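Local coordinates for protein beta-N-acetylhexosaminidase (Streptomyces plicatus, PDB 1JAK) that hydrolyses terminal beta-linked N-acetylhexosamine residues from glycoconjugates, probably by the substrate-assisted mechanism of glycoside hydrolase family 20, at residues W367-D370 and R371-D374; V380-A383 and A384-G387. All blocks are in the same frame, centred on the assembly; numbering follows the deposited sequence.

Contacts 1 and 2 follow one another along a single beta-alpha-beta unit of the catalytic barrel, their centres 16 Å apart, and they do not touch. Contact 1 (367-374) is the loop that leaves strand 363-366. At one end it faces the bound inhibitor through a tryptophan, and at the other it is a turn that buries its leucine, exposes its charged corner and leads to the cap of helix 374-385. Contact 2 (380-387) is the C-terminal end of that helix and the residues that terminate it, with alanines and a valine buried on one side and charged side chains on the other. A backbone turn and a hydroxyl order contact 1; contact 2 relies on helical hydrogen bonds, a surface salt bridge and a glycine.

Contact 1 of 2, residues W367-D370 and R371-D374; sequences WGLD and RTGD. With IFG ((2R,3R,4S,5R)-2-acetamido-3,4-dihydroxy-5-hydroxymethyl-piperidine), chain F.
T372 N donates to L369 O at 3.1 Å and closes a type I beta turn, and the T372 hydroxyl adds a second bond across it: L369 N donates to T372 OG1 at 2.8 Å in an almost straight line (172°). A chi1 of -66° puts OG1 beside the T372 backbone N, where it can receive this N-H. R371 runs alongside L369, its chain extended from CG to NE, and L369 CD2 rests on one guanidinium face, 3.4 Å above the plane and toward its rim. NH2 of R371 reaches the W414 carbonyl, so the turn is tied to a second pocket loop; the D370 carboxylate forms salt bridges with R422 and R397. G373 is the N-cap of helix 374-385. At the other end of the loop the W367 CG lies between the backbone N and the carbonyl carbon (chi1 58°), and the indole faces the acetamido group of the inhibitor. The methyl C8 sits 3.5 Å above the ring, over its centre, and IFG O7 is 3.6 Å from W367 CE3. Q352 holds the indole by a hydrogen bond to NE1, and W350 meets it edge-to-face. With an alanine here, the acetamido methyl would probably lose the aromatic face it rests on, and Q352 OE1 would be left without its NE1 donor. A tryptophan laid against the N-acetyl group is characteristic of the family 20 active site, an acetamido pocket on a (beta/alpha)8 barrel.

Contact 2 of 2, residues V380-A383 and A384-G387; sequences VAEA and ARNG
E382 and R385 form an i to i+3 salt bridge on the exposed side of a local, helix-end contact: the C-terminal end of helix 374-385, which runs between barrel strands 363-366 and 389-392, and the residues that terminate it. R385 grips the carboxylate side-on with two nitrogens, NH2 to E382 OE1 at 2.7 Å and NE to E382 OE2 at 2.9 Å, both nearly straight. Both oxygens lie close to the guanidinium plane, yet the nitrogens meet them from above the carboxylate plane, since the two flat groups are turned 61° against each other. The bends make this fit: E382 leaves with CG anti to its backbone N (chi1 -157°) and folds at chi2, while R385 folds at chi3 (-74°), laying one guanidinium face over the A381 carbonyl. A water donates to E382 OE2 at 2.6 Å and to N386 OD1 at 2.7 Å, linking the carboxylate to N386 at the helix end. Beneath these charges the backbone keeps helical pairing, A384 N to V380 O at 3.0 Å and R385 N to A381 O likewise. N386 N still donates to E382 O at 2.9 Å, with only a weak second bond to A383 O. On the buried side V380 packs against H351 and L432, and A384 against A439. G387 then takes a positive phi, at which a CB would be jammed against the preceding carbonyl oxygen, and its N returns to A384 O at 3.1 Å. This is a Schellman motif, ending the helix of a beta-alpha-beta crossover so that the chain can enter the next parallel strand of the (beta/alpha)8 barrel.

Contact 1 of 2, residues W367-D370 and R371-D374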
loop_
_atom_site.group_PDB
_atom_site.type_symbol
_atom_site.label_atom_id
_atom_site.label_comp_id
_atom_site.label_asym_id
_atom_site.label_seq_id
_atom_site.Cartn_x
_atom_site.Cartn_y
_atom_site.Cartn_z
ATOM N N TRP A 367 0.539 -13.248 7.654
ATOM C CA TRP A 367 1.592 -13.380 6.657
ATOM C C TRP A 367 2.058 -14.831 6.518
ATOM O O TRP A 367 3.194 -15.100 6.113
ATOM C CB TRP A 367 2.775 -12.458 6.995
ATOM C CG TRP A 367 3.409 -12.675 8.344
ATOM C CD1 TRP A 367 2.867 -12.395 9.567
ATOM C CD2 TRP A 367 4.729 -13.172 8.595
ATOM N NE1 TRP A 367 3.772 -12.683 10.566
ATOM C CE2 TRP A 367 4.922 -13.162 9.995
ATOM C CE3 TRP A 367 5.770 -13.622 7.772
ATOM C CZ2 TRP A 367 6.117 -13.585 10.594
ATOM C CZ3 TRP A 367 6.962 -14.042 8.367
ATOM C CH2 TRP A 367 7.122 -14.020 9.766
ATOM N N GLY A 368 1.160 -15.759 6.846
ATOM C CA GLY A 368 1.460 -17.177 6.739
ATOM C C GLY A 368 1.544 -17.645 5.297
ATOM O O GLY A 368 1.400 -16.849 4.364
ATOM N N LEU A 369 1.768 -18.944 5.109
ATOM C CA LEU A 369 1.915 -19.524 3.775
ATOM C C LEU A 369 1.032 -20.761 3.608
ATOM O O LEU A 369 0.410 -21.214 4.566
ATOM C CB LEU A 369 3.378 -19.931 3.547
ATOM C CG LEU A 369 4.506 -18.893 3.661
ATOM C CD1 LEU A 369 4.643 -18.391 5.089
ATOM C CD2 LEU A 369 5.814 -19.538 3.222
ATOM N N ASP A 370 0.985 -21.306 2.394
ATOM C CA ASP A 370 0.194 -22.512 2.133
ATOM C C ASP A 370 0.631 -23.614 3.096
ATOM O O ASP A 370 -0.195 -24.343 3.650
ATOM C CB ASP A 370 0.434 -23.027 0.709
ATOM C CG ASP A 370 -0.420 -22.333 -0.336
ATOM O OD1 ASP A 370 -1.081 -21.323 -0.019
ATOM O OD2 ASP A 370 -0.420 -22.813 -1.491
ATOM N N ARG A 371 1.943 -23.722 3.279
ATOM C CA ARG A 371 2.548 -24.754 4.122
ATOM C C ARG A 371 2.480 -24.542 5.634
ATOM O O ARG A 371 2.858 -25.431 6.398
ATOM C CB ARG A 371 4.014 -24.928 3.724
ATOM C CG ARG A 371 4.899 -23.791 4.216
ATOM C CD ARG A 371 6.205 -23.730 3.455
ATOM N NE ARG A 371 7.124 -22.760 4.044
ATOM C CZ ARG A 371 8.191 -22.271 3.420
ATOM N NH1 ARG A 371 8.470 -22.655 2.181
ATOM N NH2 ARG A 371 8.987 -21.408 4.043
ATOM N N THR A 372 2.024 -23.374 6.068
ATOM C CA THR A 372 1.939 -23.087 7.494
ATOM C C THR A 372 1.148 -24.181 8.213
ATOM O O THR A 372 0.136 -24.661 7.702
ATOM C CB THR A 372 1.293 -21.706 7.726
ATOM O OG1 THR A 372 2.169 -20.693 7.209
ATOM C CG2 THR A 372 1.045 -21.455 9.209
ATOM N N GLY A 373 1.633 -24.583 9.385
ATOM C CA GLY A 373 0.974 -25.630 10.150
ATOM C C GLY A 373 -0.470 -25.298 10.468
ATOM O O GLY A 373 -0.815 -24.135 10.664
ATOM N N ASP A 374 -1.319 -26.321 10.521
ATOM C CA ASP A 374 -2.733 -26.115 10.811
ATOM C C ASP A 374 -3.001 -25.458 12.159
ATOM O O ASP A 374 -3.981 -24.727 12.306
ATOM C CB ASP A 374 -3.495 -27.445 10.734
ATOM C CG ASP A 374 -3.707 -27.921 9.304
ATOM O OD1 ASP A 374 -3.401 -27.163 8.361
ATOM O OD2 ASP A 374 -4.192 -29.055 9.121
HETATM N N1 IFG F . 9.750 -11.584 7.817
HETATM C C2 IFG F . 9.889 -10.336 8.611
HETATM C C3 IFG F . 10.244 -9.036 7.780
HETATM C C4 IFG F . 11.242 -9.284 6.630
HETATM C C5 IFG F . 10.721 -10.444 5.778
HETATM C C6 IFG F . 11.567 -10.793 4.558
HETATM C C7 IFG F . 7.441 -10.119 8.741
HETATM C C8 IFG F . 6.122 -9.856 9.422
HETATM C C9 IFG F . 10.538 -11.737 6.584
HETATM N N2 IFG F . 8.648 -10.099 9.382
HETATM O O7 IFG F . 7.394 -10.377 7.547
HETATM O O3 IFG F . 10.768 -8.047 8.658
HETATM O O4 IFG F . 12.504 -9.647 7.190
HETATM O O6 IFG F . 10.801 -11.485 3.578
#

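Contact 2 of 2, residues V380-A383 and A384-G387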
loop_
_atom_site.group_PDB
_atom_site.type_symbol
_atom_site.label_atom_id
_atom_site.label_comp_id
_atom_site.label_asym_id
_atom_site.label_seq_id
_atom_site.Cartn_x
_atom_site.Cartn_y
_atom_site.Cartn_z
ATOM N N VAL A 380 -5.330 -18.184 14.092
ATOM C CA VAL A 380 -5.745 -16.957 13.423
ATOM C C VAL A 380 -7.230 -17.007 13.072
ATOM O O VAL A 380 -7.946 -16.018 13.243
ATOM C CB VAL A 380 -4.909 -16.714 12.151
ATOM C CG1 VAL A 380 -5.363 -15.435 11.458
ATOM C CG2 VAL A 380 -3.431 -16.613 12.526
ATOM N N ALA A 381 -7.695 -18.158 12.590
ATOM C CA ALA A 381 -9.105 -18.317 12.240
ATOM C C ALA A 381 -9.962 -18.143 13.490
ATOM O O ALA A 381 -11.075 -17.609 13.425
ATOM C CB ALA A 381 -9.350 -19.697 11.625
ATOM N N GLU A 382 -9.440 -18.589 14.629
ATOM C CA GLU A 382 -10.167 -18.477 15.888
ATOM C C GLU A 382 -10.282 -17.010 16.287
ATOM O O GLU A 382 -11.328 -16.570 16.768
ATOM C CB GLU A 382 -9.459 -19.266 16.990
ATOM C CG GLU A 382 -10.388 -19.666 18.128
ATOM C CD GLU A 382 -11.513 -20.561 17.646
ATOM O OE1 GLU A 382 -11.212 -21.673 17.161
ATOM O OE2 GLU A 382 -12.692 -20.153 17.737
ATOM N N ALA A 383 -9.209 -16.251 16.087
ATOM C CA ALA A 383 -9.230 -14.831 16.415
ATOM C C ALA A 383 -10.292 -14.163 15.548
ATOM O O ALA A 383 -11.015 -13.282 16.010
ATOM C CB ALA A 383 -7.862 -14.201 16.152
ATOM N N ALA A 384 -10.384 -14.588 14.291
ATOM C CA ALA A 384 -11.373 -14.035 13.372
ATOM C C ALA A 384 -12.773 -14.328 13.905
ATOM O O ALA A 384 -13.651 -13.461 13.887
ATOM C CB ALA A 384 -11.199 -14.640 11.979
ATOM N N ARG A 385 -12.983 -15.550 14.381
ATOM C CA ARG A 385 -14.283 -15.915 14.930
ATOM C C ARG A 385 -14.600 -15.058 16.150
ATOM O O ARG A 385 -15.763 -14.749 16.413
ATOM C CB ARG A 385 -14.317 -17.398 15.325
ATOM C CG ARG A 385 -14.691 -18.344 14.193
ATOM C CD ARG A 385 -14.878 -19.774 14.704
ATOM N NE ARG A 385 -13.609 -20.421 15.024
ATOM C CZ ARG A 385 -12.794 -20.957 14.118
ATOM N NH1 ARG A 385 -13.116 -20.928 12.832
ATOM N NH2 ARG A 385 -11.654 -21.521 14.497
ATOM N N ASN A 386 -13.565 -14.668 16.890
ATOM C CA ASN A 386 -13.750 -13.855 18.086
ATOM C C ASN A 386 -13.919 -12.361 17.815
ATOM O O ASN A 386 -13.979 -11.561 18.751
ATOM C CB ASN A 386 -12.594 -14.070 19.066
ATOM C CG ASN A 386 -12.616 -15.453 19.700
ATOM O OD1 ASN A 386 -13.680 -16.047 19.873
ATOM N ND2 ASN A 386 -11.444 -15.961 20.064
ATOM N N GLY A 387 -13.984 -11.988 16.541
ATOM C CA GLY A 387 -14.176 -10.588 16.197
ATOM C C GLY A 387 -12.953 -9.822 15.729
ATOM O O GLY A 387 -13.055 -8.640 15.393
HETATM O O HOH W 1 -13.950 -18.743 19.541
#